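Local coordinates for protein sugar kinase, pfkB family (Thermotoga maritima, PDB 2AJR) that probably phosphorylates a sugar phosphate at the expense of ATP, as a phosphofructokinase-like member of the PfkB carbohydrate kinase family, at residues Gly72-Tyr77 / Ile81-Leu86; Lys225-Leu230 / Ile247-Glu252. All blocks are in the same frame, centred on the assembly; numbering follows the deposited sequence.

Contact 1 of 2, residues Gly72-Tyr77 / Ile81-Leu86; sequences GFVGGY and ILVEEL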
loop_
_atom_site.group_PDB
_atom_site.type_symbol
_atom_site.label_atom_id
_atom_site.label_comp_id
_atom_site.label_asym_id
_atom_site.label_seq_id
_atom_site.Cartn_x
_atom_site.Cartn_y
_atom_site.Cartn_z
ATOM N N GLY A 72 14.799 -16.727 -5.088
ATOM C CA GLY A 72 13.620 -16.179 -5.750
ATOM C C GLY A 72 13.939 -15.000 -6.667
ATOM O O GLY A 72 15.072 -14.835 -7.123
ATOM N N PHE A 73 12.936 -14.173 -6.946
ATOM C CA PHE A 73 13.145 -12.969 -7.739
ATOM C C PHE A 73 12.827 -11.753 -6.891
ATOM O O PHE A 73 11.849 -11.758 -6.177
ATOM C CB PHE A 73 12.246 -12.961 -8.972
ATOM C CG PHE A 73 12.434 -14.139 -9.874
ATOM C CD1 PHE A 73 13.575 -14.253 -10.653
ATOM C CD2 PHE A 73 11.468 -15.124 -9.961
ATOM C CE1 PHE A 73 13.761 -15.345 -11.490
ATOM C CE2 PHE A 73 11.652 -16.221 -10.802
ATOM C CZ PHE A 73 12.807 -16.326 -11.563
ATOM N N VAL A 74 13.650 -10.713 -6.971
ATOM C CA VAL A 74 13.337 -9.447 -6.351
ATOM C C VAL A 74 13.598 -8.377 -7.373
ATOM O O VAL A 74 14.366 -8.591 -8.317
ATOM C CB VAL A 74 14.199 -9.186 -5.115
ATOM C CG1 VAL A 74 14.021 -10.315 -4.110
ATOM C CG2 VAL A 74 15.675 -9.005 -5.506
ATOM N N GLY A 75 12.980 -7.215 -7.200
ATOM C CA GLY A 75 13.264 -6.121 -8.126
ATOM C C GLY A 75 12.907 -4.747 -7.638
ATOM O O GLY A 75 12.120 -4.596 -6.719
ATOM N N GLY A 76 13.488 -3.742 -8.282
ATOM C CA GLY A 76 13.188 -2.342 -7.994
ATOM C C GLY A 76 13.396 -1.868 -6.568
ATOM O O GLY A 76 14.160 -2.454 -5.804
ATOM N N TYR A 77 12.698 -0.792 -6.225
ATOM C CA TYR A 77 12.763 -0.187 -4.899
ATOM C C TYR A 77 12.309 -1.129 -3.794
ATOM O O TYR A 77 12.941 -1.209 -2.733
ATOM C CB TYR A 77 11.876 1.054 -4.840
ATOM C CG TYR A 77 12.297 2.193 -5.731
ATOM C CD1 TYR A 77 13.527 2.849 -5.544
ATOM C CD2 TYR A 77 11.450 2.643 -6.741
ATOM C CE1 TYR A 77 13.894 3.920 -6.353
ATOM C CE2 TYR A 77 11.803 3.704 -7.555
ATOM C CZ TYR A 77 13.023 4.341 -7.360
ATOM O OH TYR A 77 13.337 5.395 -8.193
ATOM N N ILE A 81 14.440 -2.836 -0.410
ATOM C CA ILE A 81 13.956 -2.842 0.946
ATOM C C ILE A 81 13.858 -4.277 1.452
ATOM O O ILE A 81 14.307 -4.577 2.554
ATOM C CB ILE A 81 12.574 -2.179 1.063
ATOM C CG1 ILE A 81 12.647 -0.702 0.683
ATOM C CG2 ILE A 81 12.024 -2.319 2.494
ATOM C CD1 ILE A 81 11.253 -0.090 0.471
ATOM N N LEU A 82 13.281 -5.167 0.652
ATOM C CA LEU A 82 13.083 -6.560 1.097
ATOM C C LEU A 82 14.403 -7.202 1.496
ATOM O O LEU A 82 14.509 -7.775 2.580
ATOM C CB LEU A 82 12.405 -7.406 0.007
ATOM C CG LEU A 82 11.889 -8.792 0.396
ATOM C CD1 LEU A 82 10.470 -9.017 -0.144
ATOM C CD2 LEU A 82 12.805 -9.893 -0.078
ATOM N N VAL A 83 15.417 -7.081 0.640
ATOM C CA VAL A 83 16.667 -7.791 0.854
ATOM C C VAL A 83 17.347 -7.242 2.092
ATOM O O VAL A 83 17.891 -8.004 2.902
ATOM C CB VAL A 83 17.610 -7.719 -0.391
ATOM C CG1 VAL A 83 18.989 -8.280 -0.078
ATOM C CG2 VAL A 83 16.994 -8.470 -1.559
ATOM N N GLU A 84 17.305 -5.925 2.252
ATOM C CA GLU A 84 18.016 -5.293 3.347
ATOM C C GLU A 84 17.336 -5.596 4.659
ATOM O O GLU A 84 17.988 -5.962 5.625
ATOM C CB GLU A 84 18.130 -3.792 3.127
ATOM C CG GLU A 84 19.223 -3.473 2.140
ATOM C CD GLU A 84 19.523 -1.996 1.999
ATOM O OE1 GLU A 84 18.977 -1.173 2.791
ATOM O OE2 GLU A 84 20.324 -1.675 1.081
ATOM N N GLU A 85 16.017 -5.468 4.685
ATOM C CA GLU A 85 15.257 -5.814 5.873
ATOM C C GLU A 85 15.493 -7.259 6.230
ATOM O O GLU A 85 15.693 -7.580 7.387
ATOM C CB GLU A 85 13.759 -5.536 5.679
ATOM C CG GLU A 85 13.405 -4.043 5.736
ATOM C CD GLU A 85 13.922 -3.378 6.999
ATOM O OE1 GLU A 85 13.736 -3.962 8.091
ATOM O OE2 GLU A 85 14.544 -2.296 6.907
ATOM N N LEU A 86 15.524 -8.120 5.224
ATOM C CA LEU A 86 15.660 -9.545 5.460
ATOM C C LEU A 86 16.987 -9.849 6.098
ATOM O O LEU A 86 17.074 -10.659 7.001
ATOM C CB LEU A 86 15.518 -10.315 4.140
ATOM C CG LEU A 86 15.436 -11.836 4.173
ATOM C CD1 LEU A 86 14.338 -12.351 5.116
ATOM C CD2 LEU A 86 15.230 -12.346 2.767
#

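Contact 2 of 2, residues Lys225-Leu230 / Ile247-Glu252; sequences KLAEKL and IVATRE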
loop_
_atom_site.group_PDB
_atom_site.type_symbol
_atom_site.label_atom_id
_atom_site.label_comp_id
_atom_site.label_asym_id
_atom_site.label_seq_id
_atom_site.Cartn_x
_atom_site.Cartn_y
_atom_site.Cartn_z
ATOM N N LYS A 225 -9.699 -38.367 0.848
ATOM C CA LYS A 225 -9.274 -38.961 -0.427
ATOM C C LYS A 225 -8.115 -38.139 -1.025
ATOM O O LYS A 225 -7.159 -38.702 -1.575
ATOM C CB LYS A 225 -10.429 -39.099 -1.437
ATOM C CG LYS A 225 -11.206 -40.430 -1.378
ATOM N N LEU A 226 -8.176 -36.819 -0.901
ATOM C CA LEU A 226 -7.098 -35.985 -1.440
ATOM C C LEU A 226 -5.765 -36.219 -0.705
ATOM O O LEU A 226 -4.712 -36.344 -1.327
ATOM C CB LEU A 226 -7.477 -34.506 -1.402
ATOM C CG LEU A 226 -6.369 -33.576 -1.924
ATOM C CD1 LEU A 226 -6.161 -33.788 -3.430
ATOM C CD2 LEU A 226 -6.689 -32.098 -1.567
ATOM N N ALA A 227 -5.816 -36.284 0.616
ATOM C CA ALA A 227 -4.626 -36.586 1.395
ATOM C C ALA A 227 -4.043 -37.931 0.975
ATOM O O ALA A 227 -2.838 -38.072 0.878
ATOM C CB ALA A 227 -4.938 -36.584 2.870
ATOM N N GLU A 228 -4.904 -38.909 0.704
ATOM C CA GLU A 228 -4.455 -40.267 0.345
ATOM C C GLU A 228 -3.811 -40.342 -1.046
ATOM O O GLU A 228 -2.776 -41.003 -1.203
ATOM C CB GLU A 228 -5.608 -41.268 0.455
ATOM C CG GLU A 228 -6.061 -41.534 1.884
ATOM C CD GLU A 228 -7.184 -42.585 1.988
ATOM O OE1 GLU A 228 -8.171 -42.530 1.213
ATOM O OE2 GLU A 228 -7.083 -43.466 2.874
ATOM N N LYS A 229 -4.411 -39.657 -2.033
ATOM C CA LYS A 229 -3.853 -39.555 -3.400
ATOM C C LYS A 229 -2.467 -38.914 -3.418
ATOM O O LYS A 229 -1.562 -39.369 -4.120
ATOM C CB LYS A 229 -4.763 -38.720 -4.308
ATOM C CG LYS A 229 -6.119 -39.312 -4.573
ATOM C CD LYS A 229 -6.623 -38.966 -5.966
ATOM C CE LYS A 229 -7.847 -39.802 -6.359
ATOM N NZ LYS A 229 -7.852 -40.047 -7.824
ATOM N N LEU A 230 -2.322 -37.833 -2.663
ATOM C CA LEU A 230 -1.037 -37.171 -2.532
ATOM C C LEU A 230 -0.044 -38.067 -1.820
ATOM O O LEU A 230 1.130 -38.033 -2.118
ATOM C CB LEU A 230 -1.183 -35.863 -1.763
ATOM C CG LEU A 230 -2.029 -34.780 -2.434
ATOM C CD1 LEU A 230 -2.354 -33.692 -1.427
ATOM C CD2 LEU A 230 -1.323 -34.193 -3.677
ATOM N N ILE A 247 -5.527 -32.919 8.071
ATOM C CA ILE A 247 -5.470 -34.338 7.808
ATOM C C ILE A 247 -4.038 -34.641 7.417
ATOM O O ILE A 247 -3.490 -33.994 6.536
ATOM C CB ILE A 247 -6.432 -34.726 6.670
ATOM C CG1 ILE A 247 -7.876 -34.444 7.095
ATOM C CG2 ILE A 247 -6.263 -36.191 6.305
ATOM C CD1 ILE A 247 -8.751 -33.961 5.990
ATOM N N VAL A 248 -3.425 -35.587 8.109
ATOM C CA VAL A 248 -2.093 -36.024 7.799
ATOM C C VAL A 248 -2.201 -37.445 7.283
ATOM O O VAL A 248 -2.686 -38.324 7.996
ATOM C CB VAL A 248 -1.216 -35.980 9.039
ATOM C CG1 VAL A 248 0.204 -36.428 8.705
ATOM C CG2 VAL A 248 -1.215 -34.568 9.616
ATOM N N ALA A 249 -1.788 -37.659 6.037
ATOM C CA ALA A 249 -1.818 -38.983 5.416
ATOM C C ALA A 249 -0.394 -39.453 5.123
ATOM O O ALA A 249 0.409 -38.701 4.543
ATOM C CB ALA A 249 -2.627 -38.945 4.125
ATOM N N THR A 250 -0.083 -40.680 5.552
ATOM C CA THR A 250 1.156 -41.360 5.180
ATOM C C THR A 250 0.803 -42.711 4.587
ATOM O O THR A 250 -0.377 -43.052 4.425
ATOM C CB THR A 250 2.134 -41.576 6.379
ATOM O OG1 THR A 250 1.738 -42.719 7.157
ATOM C CG2 THR A 250 2.208 -40.344 7.258
ATOM N N ARG A 251 1.837 -43.480 4.278
ATOM C CA ARG A 251 1.676 -44.794 3.675
ATOM C C ARG A 251 1.228 -45.779 4.748
ATOM O O ARG A 251 0.605 -46.779 4.428
ATOM C CB ARG A 251 2.977 -45.209 2.948
ATOM C CG ARG A 251 3.373 -44.105 1.922
ATOM C CD ARG A 251 4.605 -44.354 1.056
ATOM N NE ARG A 251 4.738 -43.295 0.037
ATOM C CZ ARG A 251 5.805 -43.112 -0.743
ATOM N NH1 ARG A 251 6.877 -43.885 -0.635
ATOM N NH2 ARG A 251 5.808 -42.132 -1.637
ATOM N N GLU A 252 1.502 -45.461 6.018
ATOM C CA GLU A 252 1.002 -46.257 7.158
ATOM C C GLU A 252 -0.449 -45.909 7.564
ATOM O O GLU A 252 -1.095 -46.708 8.220
ATOM C CB GLU A 252 1.971 -46.235 8.378
ATOM C CG GLU A 252 2.896 -45.006 8.512
#

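Contact 1 of 2, residues Gly72-Tyr77 / Ile81-Leu86
Ile81 N donates to Tyr77 O at 3.2 Å, the i to i+4 backbone bond of helix 76-89. The Ile81 side chain lies against the same oxygen in van der Waals contact: with CG1 turned beside its own backbone N (chi1 -64°), that atom comes to 3.5 Å from Tyr77 O. Ile81 also packs on Met78 of the second subunit, while the phenol of Tyr77 leads away from Ile81 and hydrogen-bonds through OH to Glu84 of that subunit.

Next along the helix, Leu82 directs its CB toward the strand, and its CD2 lies 4.2 Å from Val74 CG1. Val83 takes the other branch, its CG2 meeting Val74 CG2, also at 4.2 Å, with the two side chains crossing at about a right angle. The two methyls of Val74 are thus shared out, CG1 to Leu82 and CG2 to Val83, in loose apolar contacts.

In the fold, this is the start of the beta-alpha-beta unit 68-75, 76-89, 93-100. Strand 93-100 pairs with Val74 through Val98 and Val100 and lends Tyr99 to both Val74 and Val83, while helix 53-63 meets Leu82 through Ile55.

Contact 2 of 2, residues Lys225-Leu230 / Ile247-Glu252
Ala227 and Ala249 bring helix 225-230 and strand 247-249 together, and apolar contact between small groups does most of the work. Their methyls meet directly, Ala227 CB to Ala249 CB at 3.5 Å, each CB pointing toward the other segment. Two residues back along the strand, Ile247 lays its branch methyl CG2 3.7 Å from the same Ala227 CB. That branch stands opposite the backbone N of Ile247 across the CA-CB bond, while CG1 lies beside the N (chi1 -64°). A single helix methyl therefore touches two alternate strand residues; Val248, between them, turns its CB away.

Side chain against backbone comes second. Ala249 CB sits 3.4 Å from Ala227 O and 4.1 Å from Glu228 N, close to the helix main chain. No hydrogen bond joins the two segments.

The polar groups find their partners elsewhere. Ala227 O accepts from Ser237 OG on the adjoining strand, and Glu228 forms a salt bridge through OE1 with Lys331 at the end of the chain.

The segment axes approach to 7.8 Å and run at 31° to each other in the same general direction. Helix 220-233 here packs on a face of the large sheet, across strand 236-241 and its antiparallel neighbour 245-249, the layered alpha/beta packing of the ribokinase-like fold of PfkB kinases.

How the contacts relate
Contact 1 and contact 2 lie on opposite sides of the chain's centre, 37 Å apart between their centres and about 23 Å between nearest atoms, so neither touches the other. What they share is the large mixed sheet: contact 1 uses strand 68-75, next to the outermost strand 93-100, whereas contact 2 uses strand 245-249 in the antiparallel part beyond strand 236-241. They follow one another along the chain. Contact 1 reaches the second subunit; contact 2 is untouched by it. Both are away from the magnesium site of His267, Ala304, Arg307 and Glu309. Contact 2 is helix-on-sheet packing, while contact 1 joins a strand end to the helix that follows it and borders the subunit interface.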